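Local atomic coordinates of H subunit of photosynthetic reaction center complex (Rhodopseudomonas palustris, PDB entry 6Z5S), a protein that probably caps the cytoplasmic face of the photosynthetic reaction centre, held to the membrane by one N-terminal helix, and probably helps deliver protons to the secondary quinone. Residues W18-F21 with A22-F26; D208-G212 with D213-G217; T221-G224 with D225-S228; S228-E231 with E232-C236. One frame throughout, in Å; residues are numbered along the deposited sequence.

Contact 1 of 4, residues W18-F21 with A22-F26; sequences WIFF and AGLLF. With 6PL ((4S,7R)-4-hydroxy-N,N,N-trimethyl-9-oxo-7-[(palmitoyloxy)methyl]-3,5,8-trioxa-4-phosphahexacosan-1-aminium 4-oxide), chain B.
Residues 18-26 make about two and a half turns of helix 9-31, within the part (12-28) predicted to cross the membrane, on a side that lines a phospholipid pocket. Ala22 N donates to Trp18 O at 2.9 Å. Gly23 to Ile19, Leu24 to Phe20 and Leu25 to Phe21 repeat this i to i+4 pattern. The main side-chain meeting is Leu25 on Phe21. Leu25 CG lies over one face of the Phe21 ring, 4.0 Å from its centroid, in a CH-pi contact. The methyl Leu25 CD1 reaches the rim atom Phe21 CE2 at 3.6 Å. With chi1 at -175° the ring swings away from the Phe21 N and comes beside Leu25, one turn on. An acyl chain of the phospholipid passes Trp18 and Phe21. Its C20 comes to the edge of the Phe21 ring, 3.6 Å from CE2. Further up the same chain, C15 lies over one face of the Trp18 indole, 3.5 Å from Trp18 CZ2. Leu25 CD1 also meets this chain, 4.0 Å from lipid C21. Tyr6 hydrogen-bonds the lipid, and cardiolipin touches Ile19, Phe20 and Gly23. Another protein chain packs an aromatic side chain edge-to-face with Phe21. The backbone polar groups pair within the helix, and the side chains that meet the acyl chain do so by apolar contact, which suits a membrane interior.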
loop_
_atom_site.group_PDB
_atom_site.type_symbol
_atom_site.label_atom_id
_atom_site.label_comp_id
_atom_site.label_asym_id
_atom_site.label_seq_id
_atom_site.Cartn_x
_atom_site.Cartn_y
_atom_site.Cartn_z
ATOM N N TRP D 18 8.618 7.811 17.286
ATOM C CA TRP D 18 8.354 9.179 16.851
ATOM C C TRP D 18 9.652 9.919 16.585
ATOM O O TRP D 18 9.755 10.680 15.618
ATOM C CB TRP D 18 7.526 9.931 17.890
ATOM C CG TRP D 18 6.075 9.593 17.920
ATOM C CD1 TRP D 18 5.329 9.344 19.026
ATOM C CD2 TRP D 18 5.188 9.475 16.803
ATOM N NE1 TRP D 18 4.034 9.078 18.675
ATOM C CE2 TRP D 18 3.921 9.152 17.314
ATOM C CE3 TRP D 18 5.338 9.617 15.424
ATOM C CZ2 TRP D 18 2.817 8.964 16.499
ATOM C CZ3 TRP D 18 4.244 9.426 14.620
ATOM C CH2 TRP D 18 2.999 9.107 15.157
ATOM N N ILE D 19 10.654 9.699 17.430
ATOM C CA ILE D 19 11.962 10.304 17.209
ATOM C C ILE D 19 12.585 9.769 15.929
ATOM O O ILE D 19 13.075 10.534 15.088
ATOM C CB ILE D 19 12.871 10.058 18.423
ATOM C CG1 ILE D 19 12.378 10.873 19.614
ATOM C CG2 ILE D 19 14.301 10.398 18.095
ATOM C CD1 ILE D 19 12.841 10.345 20.933
ATOM N N PHE D 20 12.587 8.445 15.766
ATOM C CA PHE D 20 13.156 7.857 14.559
ATOM C C PHE D 20 12.452 8.369 13.315
ATOM O O PHE D 20 13.089 8.613 12.288
ATOM C CB PHE D 20 13.075 6.332 14.613
ATOM C CG PHE D 20 13.026 5.693 13.260
ATOM C CD1 PHE D 20 14.177 5.522 12.523
ATOM C CD2 PHE D 20 11.827 5.289 12.710
ATOM C CE1 PHE D 20 14.137 4.957 11.273
ATOM C CE2 PHE D 20 11.783 4.725 11.461
ATOM C CZ PHE D 20 12.940 4.558 10.743
ATOM N N PHE D 21 11.139 8.541 13.384
ATOM C CA PHE D 21 10.358 8.925 12.221
ATOM C C PHE D 21 10.500 10.402 11.906
ATOM O O PHE D 21 10.476 10.778 10.735
ATOM C CB PHE D 21 8.889 8.570 12.435
ATOM C CG PHE D 21 8.027 8.830 11.242
ATOM C CD1 PHE D 21 8.275 8.195 10.045
ATOM C CD2 PHE D 21 6.967 9.704 11.318
ATOM C CE1 PHE D 21 7.484 8.431 8.948
ATOM C CE2 PHE D 21 6.175 9.940 10.223
ATOM C CZ PHE D 21 6.435 9.306 9.038
ATOM N N ALA D 22 10.655 11.251 12.918
ATOM C CA ALA D 22 11.015 12.635 12.646
ATOM C C ALA D 22 12.380 12.715 11.982
ATOM O O ALA D 22 12.565 13.456 11.008
ATOM C CB ALA D 22 10.992 13.446 13.936
ATOM N N GLY D 23 13.346 11.947 12.484
ATOM C CA GLY D 23 14.640 11.891 11.827
ATOM C C GLY D 23 14.545 11.405 10.394
ATOM O O GLY D 23 15.206 11.936 9.501
ATOM N N LEU D 24 13.709 10.400 10.155
ATOM C CA LEU D 24 13.566 9.854 8.813
ATOM C C LEU D 24 12.889 10.844 7.879
ATOM O O LEU D 24 13.259 10.946 6.710
ATOM C CB LEU D 24 12.785 8.546 8.857
ATOM C CG LEU D 24 12.654 7.831 7.516
ATOM C CD1 LEU D 24 13.924 7.089 7.195
ATOM C CD2 LEU D 24 11.478 6.899 7.537
ATOM N N LEU D 25 11.879 11.564 8.362
ATOM C CA LEU D 25 11.256 12.591 7.540
ATOM C C LEU D 25 12.253 13.679 7.193
ATOM O O LEU D 25 12.269 14.176 6.063
ATOM C CB LEU D 25 10.049 13.192 8.255
ATOM C CG LEU D 25 8.813 12.309 8.361
ATOM C CD1 LEU D 25 7.705 13.043 9.078
ATOM C CD2 LEU D 25 8.371 11.873 6.989
ATOM N N PHE D 26 13.093 14.069 8.150
ATOM C CA PHE D 26 14.133 15.042 7.845
ATOM C C PHE D 26 15.073 14.513 6.772
ATOM O O PHE D 26 15.409 15.222 5.820
ATOM C CB PHE D 26 14.908 15.399 9.108
ATOM C CG PHE D 26 15.818 16.568 8.935
ATOM C CD1 PHE D 26 17.104 16.398 8.467
ATOM C CD2 PHE D 26 15.384 17.842 9.229
ATOM C CE1 PHE D 26 17.931 17.473 8.295
ATOM C CE2 PHE D 26 16.216 18.919 9.067
ATOM C CZ PHE D 26 17.491 18.735 8.597
HETATM C C26 6PL B . 6.508 18.895 9.665
HETATM C C25 6PL B . 6.955 18.021 10.806
HETATM C C24 6PL B . 6.384 16.631 10.738
HETATM C C23 6PL B . 4.881 16.558 10.824
HETATM C C22 6PL B . 4.340 15.153 10.770
HETATM C C21 6PL B . 5.003 14.210 11.744
HETATM C C20 6PL B . 4.530 12.785 11.647
HETATM C C19 6PL B . 3.744 12.314 12.840
HETATM C C18 6PL B . 2.491 13.101 13.114
HETATM C C17 6PL B . 1.767 12.668 14.360
HETATM C C16 6PL B . 2.568 12.834 15.622
HETATM C C15 6PL B . 1.868 12.341 16.858
HETATM C C14 6PL B . 2.601 12.620 18.140
HETATM C C13 6PL B . 1.949 11.998 19.356
HETATM C C12 6PL B . 2.583 12.419 20.638
HETATM C C11 6PL B . 2.262 11.494 21.771
HETATM O O11 6PL B . 2.486 11.721 22.929
HETATM O O3 6PL B . 1.700 10.372 21.331
HETATM C C3 6PL B . 1.914 9.178 22.114
HETATM C C2 6PL B . 0.911 9.107 23.242
HETATM C C1 6PL B . 1.235 8.049 24.274
HETATM O O3P 6PL B . 0.568 8.369 25.524
HETATM P P 6PL B . 1.282 9.333 26.595
HETATM O O1P 6PL B . 1.880 8.461 27.657
HETATM O O2P 6PL B . 2.167 10.302 25.864
HETATM O O4P 6PL B . 0.016 10.045 27.281
HETATM C C4 6PL B . -0.055 11.490 27.377
HETATM C C5 6PL B . -0.072 12.125 26.010
HETATM N N 6PL B . -1.345 12.013 25.197
HETATM C C7 6PL B . -2.448 12.752 25.862
HETATM C C8 6PL B . -1.764 10.603 25.020
HETATM C C6 6PL B . -1.085 12.606 23.865
HETATM O O2 6PL B . -0.438 8.953 22.704
HETATM C C31 6PL B . -0.738 7.900 21.921
HETATM O O31 6PL B . -0.163 6.848 21.941
HETATM C C32 6PL B . -1.864 8.204 20.979
HETATM C C33 6PL B . -1.476 8.130 19.535
HETATM C C34 6PL B . -1.452 6.713 19.001
HETATM C C35 6PL B . -0.889 6.586 17.610
HETATM C C36 6PL B . -1.555 7.464 16.583
HETATM C C37 6PL B . -0.982 7.322 15.198
HETATM C C38 6PL B . -1.367 8.427 14.250
HETATM C C39 6PL B . -0.678 8.350 12.912
HETATM C C40 6PL B . -0.875 9.566 12.042
HETATM C C41 6PL B . -0.098 9.541 10.752
HETATM C C42 6PL B . 1.382 9.337 10.935
HETATM C C43 6PL B . 2.178 9.372 9.657
HETATM C C44 6PL B . 2.183 10.711 8.965
HETATM C C45 6PL B . 3.059 10.768 7.738
HETATM C C46 6PL B . 3.145 12.131 7.098
HETATM C C47 6PL B . 4.049 12.204 5.900
HETATM C C48 6PL B . 4.164 13.589 5.312
#

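Contact 2 of 4, residues D208-G212 with D213-G217; sequences DAIRG and DQFAG
Ile210 CG1 sits between the backbone N and the carbonyl carbon (chi1 71°), and this carries its CD1 out over Phe215. Gln214 CG lies beside its own backbone N (chi1 -59°), and the extended chain brings OE1 back to Arg211. The residues lie in the loop between strand 205-206 and helix 229-245, at the end of the PRC-barrel family region, where the chain enters the short 3-10 segment 214-216. Ile210 CD1 stands almost straight above the centre of the Phe215 ring, 4.0 Å from the centroid, a CH-pi contact over the face. Ile210 CG1 adds an apolar touch on Phe215 CE2 at 4.2 Å. Arg211 N donates to Gln214 OE1 at 3.2 Å, nearly straight at 166°. The return bond, Gln214 N to Arg211 O, is weak. The two bonds tie the same pair of residues, one through the amide side chain and one through the backbone. Arg211 has a second partner on the loop. Its NE makes a salt bridge with Asp213 OD1 at 2.9 Å, although the hydrogen bond within it is weak and bent. The carboxylate oxygen approaches at the guanidinium edge. Gln214 CG comes over one guanidinium face, and the amide is stacked on the guanidinium with the planes tilted slightly. Helix 229-245 packs against the apolar side, with Tyr239 on both Ile210 and Phe215. Tyr238 OH hydrogen-bonds Gln214 O, and Gly212 N bonds to Asp156 OD1.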
loop_
_atom_site.group_PDB
_atom_site.type_symbol
_atom_site.label_atom_id
_atom_site.label_comp_id
_atom_site.label_asym_id
_atom_site.label_seq_id
_atom_site.Cartn_x
_atom_site.Cartn_y
_atom_site.Cartn_z
ATOM N N ASP D 208 -3.268 16.001 -32.317
ATOM C CA ASP D 208 -4.085 17.152 -31.976
ATOM C C ASP D 208 -3.323 18.231 -31.225
ATOM O O ASP D 208 -3.917 19.252 -30.871
ATOM C CB ASP D 208 -5.285 16.708 -31.148
ATOM C CG ASP D 208 -4.893 15.784 -30.030
ATOM O OD1 ASP D 208 -4.379 14.688 -30.331
ATOM O OD2 ASP D 208 -5.086 16.152 -28.853
ATOM N N ALA D 209 -2.031 18.038 -30.968
ATOM C CA ALA D 209 -1.275 19.036 -30.222
ATOM C C ALA D 209 -0.951 20.245 -31.088
ATOM O O ALA D 209 -1.214 21.385 -30.697
ATOM C CB ALA D 209 0.002 18.416 -29.661
ATOM N N ILE D 210 -0.382 20.016 -32.264
ATOM C CA ILE D 210 -0.086 21.079 -33.209
ATOM C C ILE D 210 -0.934 20.857 -34.450
ATOM O O ILE D 210 -1.550 19.809 -34.627
ATOM C CB ILE D 210 1.406 21.136 -33.570
ATOM C CG1 ILE D 210 1.782 19.938 -34.436
ATOM C CG2 ILE D 210 2.246 21.147 -32.313
ATOM C CD1 ILE D 210 3.253 19.822 -34.699
ATOM N N ARG D 211 -0.956 21.862 -35.314
ATOM C CA ARG D 211 -1.709 21.756 -36.549
ATOM C C ARG D 211 -0.799 21.280 -37.677
ATOM O O ARG D 211 0.390 21.025 -37.485
ATOM C CB ARG D 211 -2.370 23.084 -36.888
ATOM C CG ARG D 211 -1.429 24.251 -36.939
ATOM C CD ARG D 211 -2.148 25.490 -37.417
ATOM N NE ARG D 211 -1.205 26.533 -37.791
ATOM C CZ ARG D 211 -0.803 27.495 -36.972
ATOM N NH1 ARG D 211 0.062 28.405 -37.392
ATOM N NH2 ARG D 211 -1.271 27.546 -35.733
ATOM N N GLY D 212 -1.367 21.181 -38.879
ATOM C CA GLY D 212 -0.705 20.449 -39.947
ATOM C C GLY D 212 0.606 21.062 -40.397
ATOM O O GLY D 212 1.574 20.346 -40.657
ATOM N N ASP D 213 0.658 22.387 -40.511
ATOM C CA ASP D 213 1.871 23.017 -41.017
ATOM C C ASP D 213 2.990 22.995 -39.989
ATOM O O ASP D 213 4.168 22.943 -40.358
ATOM C CB ASP D 213 1.585 24.453 -41.437
ATOM C CG ASP D 213 0.946 25.257 -40.332
ATOM O OD1 ASP D 213 -0.116 24.834 -39.833
ATOM O OD2 ASP D 213 1.510 26.302 -39.953
ATOM N N GLN D 214 2.642 23.024 -38.701
ATOM C CA GLN D 214 3.639 23.115 -37.644
ATOM C C GLN D 214 4.619 21.956 -37.651
ATOM O O GLN D 214 5.671 22.056 -37.012
ATOM C CB GLN D 214 2.949 23.198 -36.288
ATOM C CG GLN D 214 2.026 24.382 -36.163
ATOM C CD GLN D 214 1.726 24.732 -34.729
ATOM O OE1 GLN D 214 0.693 24.351 -34.189
ATOM N NE2 GLN D 214 2.635 25.461 -34.100
ATOM N N PHE D 215 4.314 20.870 -38.360
ATOM C CA PHE D 215 5.260 19.771 -38.468
ATOM C C PHE D 215 6.552 20.196 -39.140
ATOM O O PHE D 215 7.559 19.491 -39.024
ATOM C CB PHE D 215 4.631 18.611 -39.227
ATOM C CG PHE D 215 3.606 17.872 -38.440
ATOM C CD1 PHE D 215 3.976 16.855 -37.589
ATOM C CD2 PHE D 215 2.271 18.203 -38.537
ATOM C CE1 PHE D 215 3.036 16.177 -36.857
ATOM C CE2 PHE D 215 1.326 17.529 -37.806
ATOM C CZ PHE D 215 1.709 16.513 -36.965
ATOM N N ALA D 216 6.553 21.328 -39.839
ATOM C CA ALA D 216 7.802 21.823 -40.398
ATOM C C ALA D 216 8.750 22.302 -39.309
ATOM O O ALA D 216 9.971 22.216 -39.471
ATOM C CB ALA D 216 7.523 22.948 -41.390
ATOM N N GLY D 217 8.215 22.792 -38.196
ATOM C CA GLY D 217 9.030 23.372 -37.154
ATOM C C GLY D 217 9.510 22.431 -36.078
ATOM O O GLY D 217 10.232 22.866 -35.179
#

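Contact 3 of 4, residues T221-G224 with D225-S228; sequences TSKG and DQVS
Thr221 OG1 has three oxygens round it. Gln226 O is 3.1 Å from Thr221 OG1, and Lys223 O is 3.5 Å from it. The third is Glu231 OE1, just beyond the loop. Each of these bonds is weak, and the single hydroxyl proton cannot serve all the acceptors at once. Thr221 OG1 stands opposite the residue's own backbone N across the CA-CB bond (chi1 172°), and this aims it across the loop. The chain doubles back here, before helix 229-245. The CA atoms of Thr221 and Val227 are 5.9 Å apart. Lys223 and Gln226 lie side by side and point the same way. Lys223 CB meets Gln226 CG at 3.8 Å, so the contact is between aliphatic stems. The lysine bends at chi2 and chi4, which brings NZ to 3.5 Å from Gln226 NE2. Both are donors, and no hydrogen bond joins them. Asp225 OD1 forms a salt bridge with Arg133 NE, and Arg133 NH1 gives a weak bond to Gly224 O. Val227 packs on Ile129 of strand 129-131.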
loop_
_atom_site.group_PDB
_atom_site.type_symbol
_atom_site.label_atom_id
_atom_site.label_comp_id
_atom_site.label_asym_id
_atom_site.label_seq_id
_atom_site.Cartn_x
_atom_site.Cartn_y
_atom_site.Cartn_z
ATOM N N THR D 221 16.600 15.975 -35.620
ATOM C CA THR D 221 17.772 15.325 -35.053
ATOM C C THR D 221 18.969 15.486 -35.980
ATOM O O THR D 221 18.833 15.458 -37.206
ATOM C CB THR D 221 17.487 13.845 -34.801
ATOM O OG1 THR D 221 18.694 13.182 -34.418
ATOM C CG2 THR D 221 16.921 13.188 -36.042
ATOM N N SER D 222 20.149 15.662 -35.386
ATOM C CA SER D 222 21.337 15.952 -36.182
ATOM C C SER D 222 21.793 14.725 -36.958
ATOM O O SER D 222 22.047 14.803 -38.165
ATOM C CB SER D 222 22.457 16.470 -35.285
ATOM O OG SER D 222 22.833 15.493 -34.337
ATOM N N LYS D 223 21.911 13.586 -36.288
ATOM C CA LYS D 223 22.193 12.338 -36.979
ATOM C C LYS D 223 20.917 11.859 -37.661
ATOM O O LYS D 223 19.879 12.523 -37.627
ATOM C CB LYS D 223 22.743 11.297 -36.012
ATOM C CG LYS D 223 23.885 11.789 -35.164
ATOM C CD LYS D 223 25.013 12.300 -36.016
ATOM C CE LYS D 223 26.292 12.367 -35.215
ATOM N NZ LYS D 223 26.623 11.043 -34.624
ATOM N N GLY D 224 20.977 10.690 -38.285
ATOM C CA GLY D 224 19.828 10.175 -38.996
ATOM C C GLY D 224 19.268 8.912 -38.381
ATOM O O GLY D 224 18.070 8.643 -38.489
ATOM N N ASP D 225 20.125 8.127 -37.731
ATOM C CA ASP D 225 19.713 6.856 -37.154
ATOM C C ASP D 225 19.886 6.828 -35.642
ATOM O O ASP D 225 19.858 5.754 -35.039
ATOM C CB ASP D 225 20.484 5.705 -37.793
ATOM C CG ASP D 225 20.148 5.529 -39.254
ATOM O OD1 ASP D 225 19.028 5.905 -39.658
ATOM O OD2 ASP D 225 21.002 5.008 -40.000
ATOM N N GLN D 226 20.068 7.984 -35.017
ATOM C CA GLN D 226 20.139 8.050 -33.570
ATOM C C GLN D 226 19.711 9.438 -33.129
ATOM O O GLN D 226 19.905 10.421 -33.846
ATOM C CB GLN D 226 21.542 7.718 -33.058
ATOM C CG GLN D 226 22.526 8.854 -33.167
ATOM C CD GLN D 226 23.934 8.420 -32.850
ATOM O OE1 GLN D 226 24.313 7.281 -33.106
ATOM N NE2 GLN D 226 24.720 9.326 -32.290
ATOM N N VAL D 227 19.114 9.503 -31.949
ATOM C CA VAL D 227 18.593 10.744 -31.398
ATOM C C VAL D 227 19.176 10.936 -30.007
ATOM O O VAL D 227 19.249 9.989 -29.217
ATOM C CB VAL D 227 17.049 10.741 -31.376
ATOM C CG1 VAL D 227 16.520 9.591 -30.545
ATOM C CG2 VAL D 227 16.518 12.060 -30.856
ATOM N N SER D 228 19.620 12.151 -29.720
ATOM C CA SER D 228 20.220 12.466 -28.436
ATOM C C SER D 228 19.147 12.842 -27.421
ATOM O O SER D 228 18.005 13.141 -27.765
ATOM C CB SER D 228 21.227 13.601 -28.585
ATOM O OG SER D 228 20.566 14.842 -28.696
#

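Contact 4 of 4, residues S228-E231 with E232-C236; sequences SKLE and EDKIC
Glu232 N donates to Ser228 O at 2.9 Å, the opening i to i+4 bond of helix 229-245. Ser228 is the N-cap, and with Glu231 it forms a capping box. Glu231 N donates to Ser228 OG at 3.2 Å, nearly straight at 170°. In return, Glu231 OE1 takes the N-H of Ser228. The glutamate chain bends at chi2 (145°) to fold back to the helix start, and the donor comes to the anti side of OE1, out of the carboxylate plane. Past the cap the backbone series continues with Asp233 to Lys229, Lys234 to Leu230 and Ile235 to Glu231. Side-chain carbons also close on the carbonyl oxygens one turn back. Glu232 CG is 3.4 Å from Ser228 O, Lys234 CG is 3.5 Å from Leu230 O, and Ile235 CG1 lies beside Glu231 O. The Lys234 chain is extended and runs past Leu230, with CE 4.1 Å from Leu230 CG. That contact is apolar on the aliphatic part of the lysine. In the next shell, Ser228 OG also bonds Asp117 OD2, which helps hold the cap in place. Outside this subunit, Lys229 NZ forms a salt bridge with an acidic side chain of another protein chain, Glu232 OE2 forms one with a basic side chain of that chain, and its backbone bonds Asp233 OD2. Within this subunit, Tyr177 OH hydrogen-bonds Glu232 OE2.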
loop_
_atom_site.group_PDB
_atom_site.type_symbol
_atom_site.label_atom_id
_atom_site.label_comp_id
_atom_site.label_asym_id
_atom_site.label_seq_id
_atom_site.Cartn_x
_atom_site.Cartn_y
_atom_site.Cartn_z
ATOM N N SER D 228 19.620 12.151 -29.720
ATOM C CA SER D 228 20.220 12.466 -28.436
ATOM C C SER D 228 19.147 12.842 -27.421
ATOM O O SER D 228 18.005 13.141 -27.765
ATOM C CB SER D 228 21.227 13.601 -28.585
ATOM O OG SER D 228 20.566 14.842 -28.696
ATOM N N LYS D 229 19.533 12.826 -26.145
ATOM C CA LYS D 229 18.607 13.216 -25.089
ATOM C C LYS D 229 18.136 14.651 -25.271
ATOM O O LYS D 229 16.971 14.974 -25.006
ATOM C CB LYS D 229 19.272 13.039 -23.727
ATOM C CG LYS D 229 19.302 11.608 -23.241
ATOM C CD LYS D 229 20.152 11.461 -22.000
ATOM C CE LYS D 229 21.610 11.275 -22.351
ATOM N NZ LYS D 229 22.440 11.124 -21.133
ATOM N N LEU D 230 19.030 15.526 -25.730
ATOM C CA LEU D 230 18.664 16.920 -25.938
ATOM C C LEU D 230 17.597 17.045 -27.013
ATOM O O LEU D 230 16.611 17.770 -26.847
ATOM C CB LEU D 230 19.900 17.730 -26.308
ATOM C CG LEU D 230 19.674 19.233 -26.400
ATOM C CD1 LEU D 230 19.084 19.748 -25.111
ATOM C CD2 LEU D 230 20.973 19.932 -26.706
ATOM N N GLU D 231 17.775 16.336 -28.125
ATOM C CA GLU D 231 16.765 16.362 -29.171
ATOM C C GLU D 231 15.469 15.721 -28.705
ATOM O O GLU D 231 14.390 16.144 -29.122
ATOM C CB GLU D 231 17.289 15.664 -30.419
ATOM C CG GLU D 231 18.543 16.289 -30.978
ATOM C CD GLU D 231 19.492 15.268 -31.567
ATOM O OE1 GLU D 231 19.307 14.062 -31.309
ATOM O OE2 GLU D 231 20.429 15.670 -32.285
ATOM N N GLU D 232 15.555 14.705 -27.849
ATOM C CA GLU D 232 14.353 14.105 -27.286
ATOM C C GLU D 232 13.542 15.131 -26.506
ATOM O O GLU D 232 12.332 15.280 -26.728
ATOM C CB GLU D 232 14.725 12.924 -26.395
ATOM C CG GLU D 232 15.007 11.644 -27.143
ATOM C CD GLU D 232 15.192 10.468 -26.210
ATOM O OE1 GLU D 232 16.349 10.061 -25.983
ATOM O OE2 GLU D 232 14.178 9.955 -25.698
ATOM N N ASP D 233 14.185 15.839 -25.573
ATOM C CA ASP D 233 13.450 16.883 -24.868
ATOM C C ASP D 233 12.952 17.954 -25.819
ATOM O O ASP D 233 11.835 18.445 -25.660
ATOM C CB ASP D 233 14.268 17.523 -23.750
ATOM C CG ASP D 233 14.122 16.797 -22.438
ATOM O OD1 ASP D 233 13.222 15.942 -22.323
ATOM O OD2 ASP D 233 14.813 17.172 -21.478
ATOM N N LYS D 234 13.751 18.332 -26.815
ATOM C CA LYS D 234 13.311 19.396 -27.711
ATOM C C LYS D 234 12.072 18.988 -28.494
ATOM O O LYS D 234 11.150 19.791 -28.665
ATOM C CB LYS D 234 14.440 19.792 -28.652
ATOM C CG LYS D 234 15.357 20.815 -28.050
ATOM C CD LYS D 234 16.459 21.196 -28.993
ATOM C CE LYS D 234 17.478 22.070 -28.303
ATOM N NZ LYS D 234 18.659 22.305 -29.172
ATOM N N ILE D 235 12.006 17.734 -28.936
ATOM C CA ILE D 235 10.861 17.281 -29.717
ATOM C C ILE D 235 9.624 17.164 -28.835
ATOM O O ILE D 235 8.553 17.694 -29.164
ATOM C CB ILE D 235 11.188 15.953 -30.417
ATOM C CG1 ILE D 235 12.230 16.185 -31.504
ATOM C CG2 ILE D 235 9.945 15.344 -31.013
ATOM C CD1 ILE D 235 13.008 14.956 -31.865
ATOM N N CYS D 236 9.747 16.467 -27.702
ATOM C CA CYS D 236 8.599 16.364 -26.810
ATOM C C CYS D 236 8.147 17.730 -26.316
ATOM O O CYS D 236 6.956 17.938 -26.084
ATOM C CB CYS D 236 8.908 15.443 -25.633
ATOM S SG CYS D 236 9.664 13.875 -26.080
#

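How the contacts relate
Contacts 2, 3 and 4 belong to the globular part of the subunit, and contact 1 to its membrane helix. Contact 1 is therefore remote, with its centre about 40 Å from that of contact 4 and about 51 Å from that of contact 2. It is also the one with the phospholipid. Contacts 3 and 4 are joined directly. They share Ser228, and their centres are about 10 Å apart. Ser222 N lies 3.1 Å from Glu231 OE2, a probable hydrogen bond, and Val227 CG2 packs on Glu232 CG. Contact 2 stands about 17 Å from contact 4, centre to centre, and does not touch it. In contact 4, the side chain of Asp233 is about 14 Å from a bound ubiquinone-10.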